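SusD-like carbohydrate binding protein (PDB 3LEW) probably binds carbohydrate at the outer membrane of Bacteroides vulgatus, as a member of the SusD family of nutrient-binding proteins. Local coordinates at residues V59-Y65 / Y283-D289; F307-D311 / P428-I432. One frame throughout, in Å; residues are numbered along the deposited sequence. Where two conformers were deposited one is given.

The two contacts lie on the same side of the chain's centre, with their own centres about 15 Å apart; contact 2 sits farther out, about 30 Å from that centre against 18 Å for contact 1. Along the chain they come in series: contact 1 joins 59-65 to 283-289 across 217 residues, about half of them helical, and contact 2 then joins 307-311 to 428-432. Strand 286-288 of the two-stranded sheet is followed by strand 306-309, an outermost strand of the mixed four-stranded sheet. Tyr-284 CE2 of contact 1 packs 3.4 Å from Asp-311 CG of contact 2, and backbone hydrogen bonding of Val-288 with Met-324 of strand 321-326 ties the small sheet to the outlying one.

Contact 1: V59-Y65 / Y283-D289; sequences VVLNSKY and YYSFNVD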
loop_
_atom_site.group_PDB
_atom_site.type_symbol
_atom_site.label_atom_id
_atom_site.label_comp_id
_atom_site.label_asym_id
_atom_site.label_seq_id
_atom_site.Cartn_x
_atom_site.Cartn_y
_atom_site.Cartn_z
ATOM N N VAL A 59 5.737 -1.393 12.863
ATOM C CA VAL A 59 6.081 0.037 12.829
ATOM C C VAL A 59 5.709 0.662 14.162
ATOM O O VAL A 59 4.618 0.408 14.675
ATOM C CB VAL A 59 5.339 0.746 11.653
ATOM C CG1 VAL A 59 5.484 2.289 11.695
ATOM C CG2 VAL A 59 5.828 0.169 10.296
ATOM N N VAL A 60 6.648 1.426 14.725
ATOM C CA VAL A 60 6.486 2.253 15.906
ATOM C C VAL A 60 6.535 3.728 15.488
ATOM O O VAL A 60 7.565 4.151 14.918
ATOM C CB VAL A 60 7.689 2.013 16.883
ATOM C CG1 VAL A 60 7.567 2.848 18.143
ATOM C CG2 VAL A 60 7.862 0.506 17.230
ATOM N N LEU A 61 5.511 4.497 15.814
ATOM C CA LEU A 61 5.484 5.925 15.550
ATOM C C LEU A 61 6.082 6.700 16.734
ATOM O O LEU A 61 5.810 6.404 17.914
ATOM C CB LEU A 61 4.066 6.401 15.238
ATOM C CG LEU A 61 3.640 6.429 13.775
ATOM C CD1 LEU A 61 4.322 7.529 12.953
ATOM C CD2 LEU A 61 3.830 5.024 13.069
ATOM N N ASN A 62 6.895 7.707 16.417
ATOM C CA ASN A 62 7.266 8.678 17.430
ATOM C C ASN A 62 6.112 9.665 17.664
ATOM O O ASN A 62 4.974 9.469 17.201
ATOM C CB ASN A 62 8.682 9.312 17.158
ATOM C CG ASN A 62 8.692 10.279 15.996
ATOM O OD1 ASN A 62 7.624 10.723 15.560
ATOM N ND2 ASN A 62 9.890 10.621 15.489
ATOM N N SER A 63 6.404 10.719 18.396
ATOM C CA SER A 63 5.478 11.724 18.882
ATOM C C SER A 63 5.287 12.896 17.924
ATOM O O SER A 63 4.612 13.873 18.274
ATOM C CB SER A 63 6.059 12.323 20.177
ATOM O OG SER A 63 7.184 13.165 19.923
ATOM N N LYS A 64 5.971 12.868 16.786
ATOM C CA LYS A 64 5.928 14.009 15.906
ATOM C C LYS A 64 4.595 14.073 15.163
ATOM O O LYS A 64 3.756 13.165 15.183
ATOM C CB LYS A 64 7.081 13.994 14.929
ATOM C CG LYS A 64 8.447 14.026 15.545
ATOM C CD LYS A 64 8.758 15.364 16.157
ATOM C CE LYS A 64 10.117 15.310 16.782
ATOM N NZ LYS A 64 10.467 16.543 17.499
ATOM N N TYR A 65 4.406 15.222 14.514
ATOM C CA TYR A 65 3.279 15.433 13.616
ATOM C C TYR A 65 3.118 14.298 12.617
ATOM O O TYR A 65 4.097 13.740 12.093
ATOM C CB TYR A 65 3.508 16.731 12.863
ATOM C CG TYR A 65 2.430 17.125 11.899
ATOM C CD1 TYR A 65 1.287 17.746 12.355
ATOM C CD2 TYR A 65 2.582 16.939 10.542
ATOM C CE1 TYR A 65 0.281 18.162 11.454
ATOM C CE2 TYR A 65 1.591 17.355 9.661
ATOM C CZ TYR A 65 0.475 17.977 10.121
ATOM O OH TYR A 65 -0.512 18.388 9.226
ATOM N N TYR A 283 10.201 14.782 10.437
ATOM C CA TYR A 283 9.456 14.050 11.476
ATOM C C TYR A 283 10.036 12.670 11.829
ATOM O O TYR A 283 9.869 12.196 12.969
ATOM C CB TYR A 283 7.966 13.899 11.089
ATOM C CG TYR A 283 7.339 15.187 10.627
ATOM C CD1 TYR A 283 7.263 16.283 11.488
ATOM C CD2 TYR A 283 6.877 15.339 9.320
ATOM C CE1 TYR A 283 6.736 17.478 11.073
ATOM C CE2 TYR A 283 6.338 16.512 8.897
ATOM C CZ TYR A 283 6.272 17.592 9.761
ATOM O OH TYR A 283 5.759 18.800 9.316
ATOM N N TYR A 284 10.762 12.070 10.889
ATOM C CA TYR A 284 11.493 10.808 11.120
ATOM C C TYR A 284 10.684 9.848 12.007
ATOM O O TYR A 284 11.192 9.322 12.998
ATOM C CB TYR A 284 12.891 11.083 11.723
ATOM C CG TYR A 284 12.963 12.225 12.676
ATOM C CD1 TYR A 284 13.156 13.519 12.224
ATOM C CD2 TYR A 284 12.844 12.021 14.060
ATOM C CE1 TYR A 284 13.202 14.604 13.103
ATOM C CE2 TYR A 284 12.884 13.096 14.938
ATOM C CZ TYR A 284 13.075 14.370 14.464
ATOM O OH TYR A 284 13.181 15.448 15.353
ATOM N N SER A 285 9.433 9.616 11.640
ATOM C CA SER A 285 8.457 9.072 12.606
ATOM C C SER A 285 8.132 7.588 12.443
ATOM O O SER A 285 7.712 6.954 13.417
ATOM C CB SER A 285 7.166 9.874 12.542
ATOM O OG SER A 285 6.649 9.898 11.206
ATOM N N PHE A 286 8.327 7.064 11.236
ATOM C CA PHE A 286 8.065 5.626 10.921
ATOM C C PHE A 286 9.241 4.763 11.337
ATOM O O PHE A 286 10.067 4.366 10.525
ATOM C CB PHE A 286 7.685 5.448 9.445
ATOM C CG PHE A 286 6.225 5.659 9.176
ATOM C CD1 PHE A 286 5.638 6.894 9.389
ATOM C CD2 PHE A 286 5.420 4.622 8.791
ATOM C CE1 PHE A 286 4.248 7.114 9.185
ATOM C CE2 PHE A 286 4.042 4.839 8.592
ATOM C CZ PHE A 286 3.480 6.072 8.790
ATOM N N ASN A 287 9.325 4.500 12.644
ATOM C CA ASN A 287 10.427 3.746 13.166
ATOM C C ASN A 287 10.030 2.276 13.228
ATOM O O ASN A 287 8.866 1.905 12.950
ATOM C CB ASN A 287 10.844 4.333 14.477
ATOM C CG ASN A 287 11.399 5.740 14.301
ATOM O OD1 ASN A 287 12.505 5.896 13.795
ATOM N ND2 ASN A 287 10.616 6.758 14.680
ATOM N N VAL A 288 10.992 1.461 13.588
ATOM C CA VAL A 288 10.839 0.019 13.430
ATOM C C VAL A 288 10.572 -0.636 14.796
ATOM O O VAL A 288 11.206 -0.294 15.786
ATOM C CB VAL A 288 12.090 -0.580 12.778
ATOM C CG1 VAL A 288 11.912 -2.095 12.560
ATOM C CG2 VAL A 288 12.436 0.142 11.485
ATOM N N ASP A 289 9.661 -1.597 14.851
ATOM C CA ASP A 289 9.617 -2.500 16.037
ATOM C C ASP A 289 10.973 -3.192 16.163
ATOM O O ASP A 289 11.385 -3.942 15.272
ATOM C CB ASP A 289 8.534 -3.556 15.837
ATOM C CG ASP A 289 8.386 -4.512 17.013
ATOM O OD1 ASP A 289 9.114 -4.371 18.032
ATOM O OD2 ASP A 289 7.527 -5.423 16.900
HETATM O O HOH W 1 4.233 11.046 12.076
#
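A short antiparallel two-stranded sheet joins 59-61 to 286-288, and Val-60 and Asn-287 form its hydrogen-bonded pair. Val-60 N reaches Asn-287 O at 2.9 Å, and Asn-287 N returns a bond to Val-60 O. One step on, Leu-61 and Phe-286 share a face of the sheet: Leu-61 CD2 sits 4.3 Å from the phenylalanine ring centroid, only 4° off its normal, while Val-59 CG1 meets Phe-286 CD2 at 3.7 Å. Beyond the strands Asn-62 takes over. Its N donates in the carbonyl plane to Ser-285 O, on a lone pair. With chi1 at 72°, CG lies between the backbone N and carbonyl carbon, and the amide is carried toward 283-289: Asn-62 ND2 gives a straight bond to Tyr-283 O (3.0 Å, 167° at the hydrogen), while Asn-62 OD1 accepts from Lys-64 N at 3.0 Å. Replacement by alanine would probably leave Tyr-283 O without its amide donor and Lys-64 N without the acceptor that closes the turn. Tyr-65 and Tyr-283 run side by side, pointing the same way, with CB of Tyr-65 3.8 Å from Tyr-283 CE1; the Tyr-283 hydroxyl bonds Tyr-269. A water links Tyr-65 O to Ser-285 OG. The pattern is that of an antiparallel strand pair continued by an Asx turn, whose asparagine clasps both segments.

Contact 2: F307-D311 / P428-I432; sequences FWATD and PIDYI
Strands 307-309 and 429-432 cross almost at right angles, 87° between their directions, with axes 7.7 Å apart at closest approach, too far for a backbone ladder; Trp-308 and Tyr-431 have the nearest CA atoms, and side chains make the crossing. Tyr-431 spans the gap: with CG anti to the backbone N (chi1 169°), its ring extends to 307-311 and meets the Trp-308 carbonyl at the ring edge, Tyr-431 CE1 lying 3.4 Å from Trp-308 O. At the far end of the ring, Tyr-431 OH accepts a weak hydrogen bond from Thr-310 N at 3.3 Å, long but fairly straight at 164°. The threonine methyl CG2 also touches the ring, at 3.7 Å from Tyr-431 CE2. Beside this, Ile-429 sets its CD1 methyl over a face of the Trp-308 indole, 3.9 Å from the centroid of the five-membered ring, in a CH-pi contact displaced toward the rim at Trp-308 CD1 and NE1. Val-322 of the intervening strand 321-326 touches Trp-308, Thr-310 and Tyr-431, placing the contact across one face of the four-stranded sheet, between its two outermost strands. With one weak hydrogen bond and otherwise ring-edge, methyl and CH-pi contacts, the junction probably depends more on the fit of Tyr-431 and Ile-429 than on polar bonding.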
loop_
_atom_site.group_PDB
_atom_site.type_symbol
_atom_site.label_atom_id
_atom_site.label_comp_id
_atom_site.label_asym_id
_atom_site.label_seq_id
_atom_site.Cartn_x
_atom_site.Cartn_y
_atom_site.Cartn_z
ATOM N N PHE A 307 18.806 -0.570 12.352
ATOM C CA PHE A 307 19.795 -0.248 13.362
ATOM C C PHE A 307 19.312 0.860 14.279
ATOM O O PHE A 307 18.518 1.688 13.884
ATOM C CB PHE A 307 21.119 0.193 12.709
ATOM C CG PHE A 307 20.954 1.282 11.682
ATOM C CD1 PHE A 307 20.989 2.627 12.067
ATOM C CD2 PHE A 307 20.727 0.977 10.361
ATOM C CE1 PHE A 307 20.834 3.628 11.155
ATOM C CE2 PHE A 307 20.546 1.988 9.418
ATOM C CZ PHE A 307 20.595 3.322 9.838
ATOM N N TRP A 308 19.823 0.850 15.512
ATOM C CA TRP A 308 19.558 1.932 16.471
ATOM C C TRP A 308 20.210 3.215 16.020
ATOM O O TRP A 308 21.366 3.218 15.575
ATOM C CB TRP A 308 20.140 1.580 17.842
ATOM C CG TRP A 308 19.587 0.360 18.491
ATOM C CD1 TRP A 308 20.271 -0.790 18.770
ATOM C CD2 TRP A 308 18.244 0.161 18.985
ATOM N NE1 TRP A 308 19.437 -1.694 19.382
ATOM C CE2 TRP A 308 18.187 -1.144 19.520
ATOM C CE3 TRP A 308 17.094 0.948 19.009
ATOM C CZ2 TRP A 308 17.041 -1.663 20.093
ATOM C CZ3 TRP A 308 15.948 0.437 19.574
ATOM C CH2 TRP A 308 15.926 -0.871 20.103
ATOM N N ALA A 309 19.519 4.322 16.196
ATOM C CA ALA A 309 20.121 5.623 15.994
ATOM C C ALA A 309 19.317 6.660 16.738
ATOM O O ALA A 309 18.091 6.513 16.956
ATOM C CB ALA A 309 20.198 5.997 14.446
ATOM N N THR A 310 19.978 7.753 17.053
ATOM C CA THR A 310 19.307 8.925 17.572
ATOM C C THR A 310 18.596 9.660 16.410
ATOM O O THR A 310 18.879 9.418 15.214
ATOM C CB THR A 310 20.318 9.856 18.284
ATOM O OG1 THR A 310 21.456 10.060 17.437
ATOM C CG2 THR A 310 20.799 9.236 19.604
ATOM N N ASP A 311 17.691 10.571 16.766
ATOM C CA ASP A 311 16.889 11.320 15.772
ATOM C C ASP A 311 17.821 12.057 14.794
ATOM O O ASP A 311 18.819 12.662 15.204
ATOM C CB ASP A 311 15.957 12.303 16.458
ATOM C CG ASP A 311 14.834 11.614 17.270
ATOM O OD1 ASP A 311 14.471 10.450 16.988
ATOM O OD2 ASP A 311 14.290 12.299 18.164
ATOM N N PRO A 428 19.477 1.098 29.541
ATOM C CA PRO A 428 20.170 1.567 28.345
ATOM C C PRO A 428 21.134 0.556 27.736
ATOM O O PRO A 428 21.445 -0.449 28.353
ATOM C CB PRO A 428 20.956 2.776 28.868
ATOM C CG PRO A 428 21.288 2.392 30.278
ATOM C CD PRO A 428 20.039 1.710 30.764
ATOM N N ILE A 429 21.595 0.860 26.535
ATOM C CA ILE A 429 22.560 0.066 25.806
ATOM C C ILE A 429 23.716 0.981 25.423
ATOM O O ILE A 429 23.595 2.202 25.523
ATOM C CB ILE A 429 21.956 -0.490 24.494
ATOM C CG1 ILE A 429 21.645 0.664 23.527
ATOM C CG2 ILE A 429 20.704 -1.316 24.816
ATOM C CD1 ILE A 429 21.330 0.243 22.118
ATOM N N ASP A 430 24.804 0.393 24.929
ATOM C CA ASP A 430 25.872 1.166 24.344
ATOM C C ASP A 430 25.641 1.449 22.884
ATOM O O ASP A 430 25.668 0.538 22.064
ATOM C CB ASP A 430 27.201 0.441 24.509
ATOM C CG ASP A 430 27.674 0.463 25.927
ATOM O OD1 ASP A 430 28.053 1.569 26.402
ATOM O OD2 ASP A 430 27.641 -0.614 26.566
ATOM N N TYR A 431 25.456 2.725 22.563
ATOM C CA TYR A 431 25.162 3.165 21.196
ATOM C C TYR A 431 26.483 3.576 20.521
ATOM O O TYR A 431 27.203 4.433 21.053
ATOM C CB TYR A 431 24.143 4.325 21.238
ATOM C CG TYR A 431 23.910 5.083 19.945
ATOM C CD1 TYR A 431 23.539 4.430 18.778
ATOM C CD2 TYR A 431 24.007 6.458 19.905
ATOM C CE1 TYR A 431 23.335 5.128 17.591
ATOM C CE2 TYR A 431 23.761 7.167 18.733
ATOM C CZ TYR A 431 23.426 6.495 17.568
ATOM O OH TYR A 431 23.182 7.232 16.408
ATOM N N ILE A 432 26.808 2.945 19.386
ATOM C CA ILE A 432 27.998 3.277 18.598
ATOM C C ILE A 432 27.601 4.036 17.342
ATOM O O ILE A 432 26.714 3.589 16.604
ATOM C CB ILE A 432 28.779 1.996 18.178
ATOM C CG1 ILE A 432 29.392 1.305 19.397
ATOM C CG2 ILE A 432 29.897 2.340 17.183
ATOM C CD1 ILE A 432 28.387 0.731 20.375
#